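Obg-like ATPase 1 (Schizosaccharomyces pombe, PDB 1NI3) hydrolyses ATP, and GTP less efficiently, with magnesium as cofactor, and negatively regulates the G2/M transition of the cell cycle. Local coordinates at residues 66-69 against 70-73; 77-80 against 81-84; 156-159 against 160-164. All blocks are in the same frame, centred on the assembly; numbering follows the deposited sequence.

Contact 1. Residues 66-69 against 70-73; sequences PDER and FDWL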
loop_
_atom_site.group_PDB
_atom_site.type_symbol
_atom_site.label_atom_id
_atom_site.label_comp_id
_atom_site.label_asym_id
_atom_site.label_seq_id
_atom_site.Cartn_x
_atom_site.Cartn_y
_atom_site.Cartn_z
ATOM N N PRO A 66 10.063 7.028 2.984
ATOM C CA PRO A 66 11.312 7.686 2.584
ATOM C C PRO A 66 11.108 8.593 1.365
ATOM O O PRO A 66 10.400 8.245 0.410
ATOM C CB PRO A 66 12.255 6.514 2.317
ATOM C CG PRO A 66 11.336 5.412 1.905
ATOM C CD PRO A 66 10.149 5.567 2.826
ATOM N N ASP A 67 11.722 9.768 1.412
ATOM C CA ASP A 67 11.584 10.718 0.317
ATOM C C ASP A 67 12.644 11.799 0.304
ATOM O O ASP A 67 12.568 12.768 1.053
ATOM C CB ASP A 67 10.197 11.355 0.346
ATOM C CG ASP A 67 10.049 12.454 -0.676
ATOM O OD1 ASP A 67 10.487 12.257 -1.836
ATOM O OD2 ASP A 67 9.483 13.509 -0.321
ATOM N N GLU A 68 13.620 11.621 -0.578
ATOM C CA GLU A 68 14.721 12.552 -0.710
ATOM C C GLU A 68 14.264 14.003 -0.723
ATOM O O GLU A 68 14.953 14.879 -0.194
ATOM C CB GLU A 68 15.510 12.217 -1.964
ATOM C CG GLU A 68 16.632 11.243 -1.681
ATOM C CD GLU A 68 16.999 10.383 -2.872
ATOM O OE1 GLU A 68 17.239 10.939 -3.968
ATOM O OE2 GLU A 68 17.051 9.145 -2.709
ATOM N N ARG A 69 13.102 14.263 -1.309
ATOM C CA ARG A 69 12.601 15.623 -1.324
ATOM C C ARG A 69 12.463 16.076 0.129
ATOM O O ARG A 69 12.973 17.130 0.511
ATOM C CB ARG A 69 11.255 15.687 -2.033
ATOM C CG ARG A 69 11.313 15.272 -3.486
ATOM C CD ARG A 69 9.934 15.379 -4.096
ATOM N NE ARG A 69 9.640 14.271 -4.996
ATOM C CZ ARG A 69 8.448 14.073 -5.546
ATOM N NH1 ARG A 69 7.454 14.911 -5.281
ATOM N NH2 ARG A 69 8.246 13.043 -6.356
ATOM N N PHE A 70 11.774 15.279 0.940
ATOM C CA PHE A 70 11.604 15.607 2.348
ATOM C C PHE A 70 12.993 15.831 2.957
ATOM O O PHE A 70 13.207 16.786 3.716
ATOM C CB PHE A 70 10.901 14.458 3.068
ATOM C CG PHE A 70 10.710 14.694 4.543
ATOM C CD1 PHE A 70 9.841 15.676 4.998
ATOM C CD2 PHE A 70 11.442 13.976 5.479
ATOM C CE1 PHE A 70 9.712 15.939 6.356
ATOM C CE2 PHE A 70 11.315 14.237 6.840
ATOM C CZ PHE A 70 10.451 15.222 7.279
ATOM N N ASP A 71 13.927 14.944 2.614
ATOM C CA ASP A 71 15.298 15.029 3.094
ATOM C C ASP A 71 15.897 16.405 2.866
ATOM O O ASP A 71 16.335 17.063 3.808
ATOM C CB ASP A 71 16.166 14.003 2.372
ATOM C CG ASP A 71 15.828 12.578 2.744
ATOM O OD1 ASP A 71 14.896 12.375 3.533
ATOM O OD2 ASP A 71 16.495 11.655 2.226
ATOM N N TRP A 72 15.927 16.805 1.594
ATOM C CA TRP A 72 16.471 18.094 1.153
ATOM C C TRP A 72 15.793 19.259 1.858
ATOM O O TRP A 72 16.443 20.114 2.459
ATOM C CB TRP A 72 16.286 18.267 -0.366
ATOM C CG TRP A 72 16.860 19.576 -0.895
ATOM C CD1 TRP A 72 18.161 19.826 -1.250
ATOM C CD2 TRP A 72 16.171 20.827 -1.025
ATOM N NE1 TRP A 72 18.310 21.139 -1.591
ATOM C CE2 TRP A 72 17.098 21.777 -1.472
ATOM C CE3 TRP A 72 14.836 21.225 -0.835
ATOM C CZ2 TRP A 72 16.773 23.110 -1.688
ATOM C CZ3 TRP A 72 14.502 22.554 -1.053
ATOM C CH2 TRP A 72 15.470 23.481 -1.492
ATOM N N LEU A 73 14.471 19.286 1.758
ATOM C CA LEU A 73 13.694 20.330 2.381
ATOM C C LEU A 73 14.072 20.447 3.842
ATOM O O LEU A 73 14.219 21.545 4.360
ATOM C CB LEU A 73 12.194 20.059 2.218
ATOM C CG LEU A 73 11.594 20.284 0.824
ATOM C CD1 LEU A 73 10.157 19.796 0.810
ATOM C CD2 LEU A 73 11.657 21.763 0.465
HETATM O O HOH W 1 16.339 8.828 0.613
#
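D67 meets F70 at the start of helix 68-77, its carboxylate turned to the first amides of the helix. From CB, which stands 4.2 Å from F70 CB, the side chain runs to CG anti to the D67 backbone N (chi1 174°), and this turn carries both oxygens to the amides at the helix start. CG comes within 3.7 Å of F70 N. Beyond it, OD2 accepts a weak hydrogen bond from F70 N at 3.2 Å, bent to 145° at the hydrogen, while OD1 takes another weak one from R69 N. D67 is thus the N-cap, its carboxylate covering amides that have no preceding turn to bond with; the negative group would also suit the positive end of the helix dipole. R69 NE and D67 OD1 form a long salt bridge at 3.8 Å; the oxygen lies well out of the guanidinium plane, so charge attraction alone holds them, and R69 NH1 bonds S381 OG. The carboxylate and the F70 ring are inclined by 27°. Behind the cap the regular i to i+4 pattern begins: D71 N bonds to D67 O at 3.0 Å, W72 N to E68 O at 2.8 Å and L73 N to R69 O at 2.9 Å. On another side of the turn, D71 OD2 approaches E68 CG at 3.9 Å. A water gives a hydrogen bond to D71 OD2 and a weak one to E68 OE2, bridging two carboxylates of like charge. F311 of strand 307-312 packs on D67, R69, F70 and L73, and the W72 ring meets F356 edge-to-face.

Contact 2. Residues 77-80 against 81-84; sequences YKPK and SRVP
R82 places CG beside its backbone N (chi1 -45°) and then runs extended to NE, with chi2 179° and chi3 172°, which carries the chain back past P79. The two side chains cross at about a right angle, R82 CG resting 3.8 Å from P79 CG. Farther out, P79 O lies at the edge of the guanidinium, near its plane, 4.2 Å from R82 NE. A water closes this gap: it accepts from R82 NH2 at 2.8 Å, in the guanidinium plane, and donates to P79 O at 2.8 Å. The segment is the tight connection between helix 68-77 and strand 81-90 in the G domain; K78 leaves the helix with positive phi, and S81 begins the strand, pairing by backbone hydrogen bonds with D316 and V318. P79 CB and CG lie beside the S81 carbonyl, and the P79 side chain also touches V318 of strand 317-324. S81 OG points elsewhere, to a hydrogen bond with E317. K78 NZ and R82 NH2 stand 5.5 Å apart, and E75 probably eases their like charges, since its carboxylate forms salt bridges with both K78 NZ and R82 NH1.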
loop_
_atom_site.group_PDB
_atom_site.type_symbol
_atom_site.label_atom_id
_atom_site.label_comp_id
_atom_site.label_asym_id
_atom_site.label_seq_id
_atom_site.Cartn_x
_atom_site.Cartn_y
_atom_site.Cartn_z
ATOM N N TYR A 77 15.639 24.006 5.244
ATOM C CA TYR A 77 14.994 24.868 6.231
ATOM C C TYR A 77 15.519 24.586 7.615
ATOM O O TYR A 77 15.444 25.442 8.496
ATOM C CB TYR A 77 13.475 24.659 6.267
ATOM C CG TYR A 77 12.727 25.234 5.094
ATOM C CD1 TYR A 77 12.866 24.691 3.818
ATOM C CD2 TYR A 77 11.885 26.331 5.254
ATOM C CE1 TYR A 77 12.186 25.232 2.731
ATOM C CE2 TYR A 77 11.199 26.873 4.172
ATOM C CZ TYR A 77 11.358 26.322 2.914
ATOM O OH TYR A 77 10.708 26.873 1.836
ATOM N N LYS A 78 16.042 23.379 7.808
ATOM C CA LYS A 78 16.562 22.974 9.109
ATOM C C LYS A 78 15.593 23.399 10.201
ATOM O O LYS A 78 15.885 24.289 10.992
ATOM C CB LYS A 78 17.929 23.605 9.337
ATOM C CG LYS A 78 18.942 23.184 8.309
ATOM C CD LYS A 78 20.337 23.576 8.723
ATOM C CE LYS A 78 21.316 23.295 7.608
ATOM N NZ LYS A 78 21.211 21.887 7.131
ATOM N N PRO A 79 14.413 22.767 10.244
ATOM C CA PRO A 79 13.373 23.066 11.231
ATOM C C PRO A 79 13.577 22.340 12.555
ATOM O O PRO A 79 14.236 21.300 12.617
ATOM C CB PRO A 79 12.114 22.594 10.531
ATOM C CG PRO A 79 12.604 21.334 9.887
ATOM C CD PRO A 79 13.927 21.772 9.269
ATOM N N LYS A 80 12.989 22.898 13.607
ATOM C CA LYS A 80 13.067 22.317 14.939
ATOM C C LYS A 80 12.408 20.949 14.892
ATOM O O LYS A 80 12.817 20.021 15.580
ATOM C CB LYS A 80 12.303 23.184 15.941
ATOM C CG LYS A 80 12.818 24.600 16.069
ATOM C CD LYS A 80 12.012 25.426 17.065
ATOM C CE LYS A 80 12.604 26.822 17.190
ATOM N NZ LYS A 80 11.899 27.665 18.192
ATOM N N SER A 81 11.385 20.848 14.053
ATOM C CA SER A 81 10.610 19.635 13.902
ATOM C C SER A 81 10.522 19.138 12.471
ATOM O O SER A 81 10.320 19.926 11.546
ATOM C CB SER A 81 9.204 19.883 14.444
ATOM O OG SER A 81 8.277 18.942 13.928
ATOM N N ARG A 82 10.660 17.828 12.293
ATOM C CA ARG A 82 10.574 17.233 10.965
ATOM C C ARG A 82 9.610 16.070 11.054
ATOM O O ARG A 82 9.855 15.111 11.784
ATOM C CB ARG A 82 11.932 16.699 10.520
ATOM C CG ARG A 82 13.077 17.643 10.783
ATOM C CD ARG A 82 14.382 17.024 10.325
ATOM N NE ARG A 82 15.476 17.985 10.381
ATOM C CZ ARG A 82 16.657 17.807 9.794
ATOM N NH1 ARG A 82 16.906 16.701 9.101
ATOM N NH2 ARG A 82 17.595 18.735 9.897
ATOM N N VAL A 83 8.506 16.155 10.326
ATOM C CA VAL A 83 7.531 15.082 10.332
ATOM C C VAL A 83 7.373 14.509 8.932
ATOM O O VAL A 83 6.835 15.158 8.031
ATOM C CB VAL A 83 6.159 15.567 10.827
ATOM C CG1 VAL A 83 5.210 14.381 10.931
ATOM C CG2 VAL A 83 6.313 16.262 12.168
ATOM N N PRO A 84 7.854 13.279 8.733
ATOM C CA PRO A 84 7.780 12.586 7.450
ATOM C C PRO A 84 6.381 12.071 7.199
ATOM O O PRO A 84 5.510 12.176 8.052
ATOM C CB PRO A 84 8.772 11.448 7.624
ATOM C CG PRO A 84 8.596 11.098 9.061
ATOM C CD PRO A 84 8.597 12.464 9.711
HETATM O O HOH W 2 16.813 20.888 11.492
#

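Contact 3. Residues 156-159 against 160-164; sequences AEFV and EKHLE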
loop_
_atom_site.group_PDB
_atom_site.type_symbol
_atom_site.label_atom_id
_atom_site.label_comp_id
_atom_site.label_asym_id
_atom_site.label_seq_id
_atom_site.Cartn_x
_atom_site.Cartn_y
_atom_site.Cartn_z
ATOM N N ALA A 156 -16.103 -14.596 -4.864
ATOM C CA ALA A 156 -17.049 -15.323 -5.695
ATOM C C ALA A 156 -18.321 -15.553 -4.914
ATOM O O ALA A 156 -19.421 -15.252 -5.380
ATOM C CB ALA A 156 -16.457 -16.645 -6.107
ATOM N N GLU A 157 -18.165 -16.092 -3.711
ATOM C CA GLU A 157 -19.311 -16.334 -2.855
ATOM C C GLU A 157 -20.003 -15.010 -2.563
ATOM O O GLU A 157 -21.201 -14.893 -2.774
ATOM C CB GLU A 157 -18.867 -17.019 -1.567
ATOM C CG GLU A 157 -18.628 -18.519 -1.763
ATOM C CD GLU A 157 -17.857 -19.159 -0.620
ATOM O OE1 GLU A 157 -18.033 -18.735 0.546
ATOM O OE2 GLU A 157 -17.109 -20.122 -0.888
ATOM N N PHE A 158 -19.254 -14.007 -2.111
ATOM C CA PHE A 158 -19.850 -12.720 -1.815
ATOM C C PHE A 158 -20.703 -12.221 -2.955
ATOM O O PHE A 158 -21.829 -11.798 -2.757
ATOM C CB PHE A 158 -18.783 -11.677 -1.524
ATOM C CG PHE A 158 -19.351 -10.335 -1.186
ATOM C CD1 PHE A 158 -19.682 -10.019 0.127
ATOM C CD2 PHE A 158 -19.565 -9.384 -2.178
ATOM C CE1 PHE A 158 -20.220 -8.762 0.458
ATOM C CE2 PHE A 158 -20.102 -8.123 -1.863
ATOM C CZ PHE A 158 -20.429 -7.813 -0.536
ATOM N N VAL A 159 -20.147 -12.256 -4.155
ATOM C CA VAL A 159 -20.877 -11.800 -5.326
ATOM C C VAL A 159 -22.142 -12.633 -5.476
ATOM O O VAL A 159 -23.251 -12.097 -5.539
ATOM C CB VAL A 159 -20.023 -11.931 -6.600
ATOM C CG1 VAL A 159 -20.847 -11.579 -7.822
ATOM C CG2 VAL A 159 -18.815 -11.015 -6.488
ATOM N N GLU A 160 -21.963 -13.951 -5.532
ATOM C CA GLU A 160 -23.075 -14.899 -5.662
ATOM C C GLU A 160 -24.244 -14.466 -4.772
ATOM O O GLU A 160 -25.367 -14.281 -5.250
ATOM C CB GLU A 160 -22.594 -16.300 -5.261
ATOM C CG GLU A 160 -23.615 -17.439 -5.430
ATOM C CD GLU A 160 -23.933 -17.754 -6.881
ATOM O OE1 GLU A 160 -24.374 -18.895 -7.147
ATOM O OE2 GLU A 160 -23.773 -16.860 -7.749
ATOM N N LYS A 161 -23.966 -14.296 -3.483
ATOM C CA LYS A 161 -24.984 -13.893 -2.530
ATOM C C LYS A 161 -25.540 -12.528 -2.868
ATOM O O LYS A 161 -26.746 -12.350 -3.016
ATOM C CB LYS A 161 -24.410 -13.909 -1.106
ATOM C CG LYS A 161 -25.441 -13.679 -0.005
ATOM C CD LYS A 161 -25.809 -12.203 0.119
ATOM C CE LYS A 161 -26.994 -11.947 1.049
ATOM N NZ LYS A 161 -27.218 -10.475 1.258
ATOM N N HIS A 162 -24.655 -11.551 -2.992
ATOM C CA HIS A 162 -25.091 -10.191 -3.314
ATOM C C HIS A 162 -25.905 -10.190 -4.607
ATOM O O HIS A 162 -26.935 -9.518 -4.708
ATOM C CB HIS A 162 -23.875 -9.269 -3.462
ATOM C CG HIS A 162 -24.231 -7.841 -3.680
ATOM N ND1 HIS A 162 -24.727 -7.374 -4.874
ATOM C CD2 HIS A 162 -24.220 -6.780 -2.833
ATOM C CE1 HIS A 162 -25.013 -6.090 -4.759
ATOM N NE2 HIS A 162 -24.714 -5.708 -3.527
ATOM N N LEU A 163 -25.435 -10.955 -5.589
ATOM C CA LEU A 163 -26.114 -11.072 -6.877
ATOM C C LEU A 163 -27.481 -11.705 -6.647
ATOM O O LEU A 163 -28.465 -11.344 -7.292
ATOM C CB LEU A 163 -25.284 -11.930 -7.832
ATOM C CG LEU A 163 -25.885 -12.187 -9.210
ATOM C CD1 LEU A 163 -26.391 -10.892 -9.815
ATOM C CD2 LEU A 163 -24.839 -12.828 -10.098
ATOM N N GLU A 164 -27.529 -12.659 -5.723
ATOM C CA GLU A 164 -28.779 -13.321 -5.381
ATOM C C GLU A 164 -29.751 -12.268 -4.853
ATOM O O GLU A 164 -30.945 -12.312 -5.139
ATOM C CB GLU A 164 -28.528 -14.386 -4.309
ATOM C CG GLU A 164 -29.599 -14.456 -3.222
ATOM C CD GLU A 164 -29.034 -14.838 -1.860
ATOM O OE1 GLU A 164 -28.560 -15.985 -1.700
ATOM O OE2 GLU A 164 -29.058 -13.984 -0.946
#
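F158 and H162 sit one turn apart on helix 140-168, a long alpha-helix of the OBG-type G region, and 156-164 spans about two and a half turns. Backbone hydrogen bonds hold this part together. E160 N donates to A156 O at 2.9 Å, K161 N to E157 O at 2.9 Å and H162 N to F158 O at 2.8 Å, all close to straight at the hydrogen. The E157 carbonyl points almost directly at its donor, whereas the E160 and H162 amides approach theirs tilted by 19° and 17° from the carbonyl plane. The next pair, L163 N and V159 O, continues the pattern.

Side-chain contacts follow the same spacing. The F158 ring reaches forward, bringing CE2 within 4.3 Å of H162 CB, an oblique approach. Both residues also pack on L219, and F158 reaches L221 as well. On another face V159 and L163 meet, and helix 179-199 covers them: Y193 lies on V159, with I189 and E190 on L163. These two are the buried residues of the segment.

Charged groups play a smaller part here. With CG beside the carbonyl carbon (chi1 -176°) and a bend at chi2, the E160 chain leads away from the preceding turn, and OE2 has a long, weak ion pair with R167. The E160 side chain also touches Y193. Beside it, the step between the two buried residues measures 4.5 Å from V159 CG1 to L163 CB.

How the contacts relate
From the N terminus, the chain leaves strand 60-65, forms contact 1 as helix 68-77 starts, and reaches contact 2 where the loop after that helix enters strand 81-90. The three contacts lie in series, none nested or crossed, and each is local; contact 2 alone closes a turn between a helix and a strand. Contacts 1 and 2 touch: F70 CE1 packs 3.4 Å from V83 O, setting the helix against the strand that follows it. Contact 3 comes later, within helix 140-168 on the opposite side of the chain's centre, its centre about 46 Å from that of contact 1 and about 50 Å from that of contact 2.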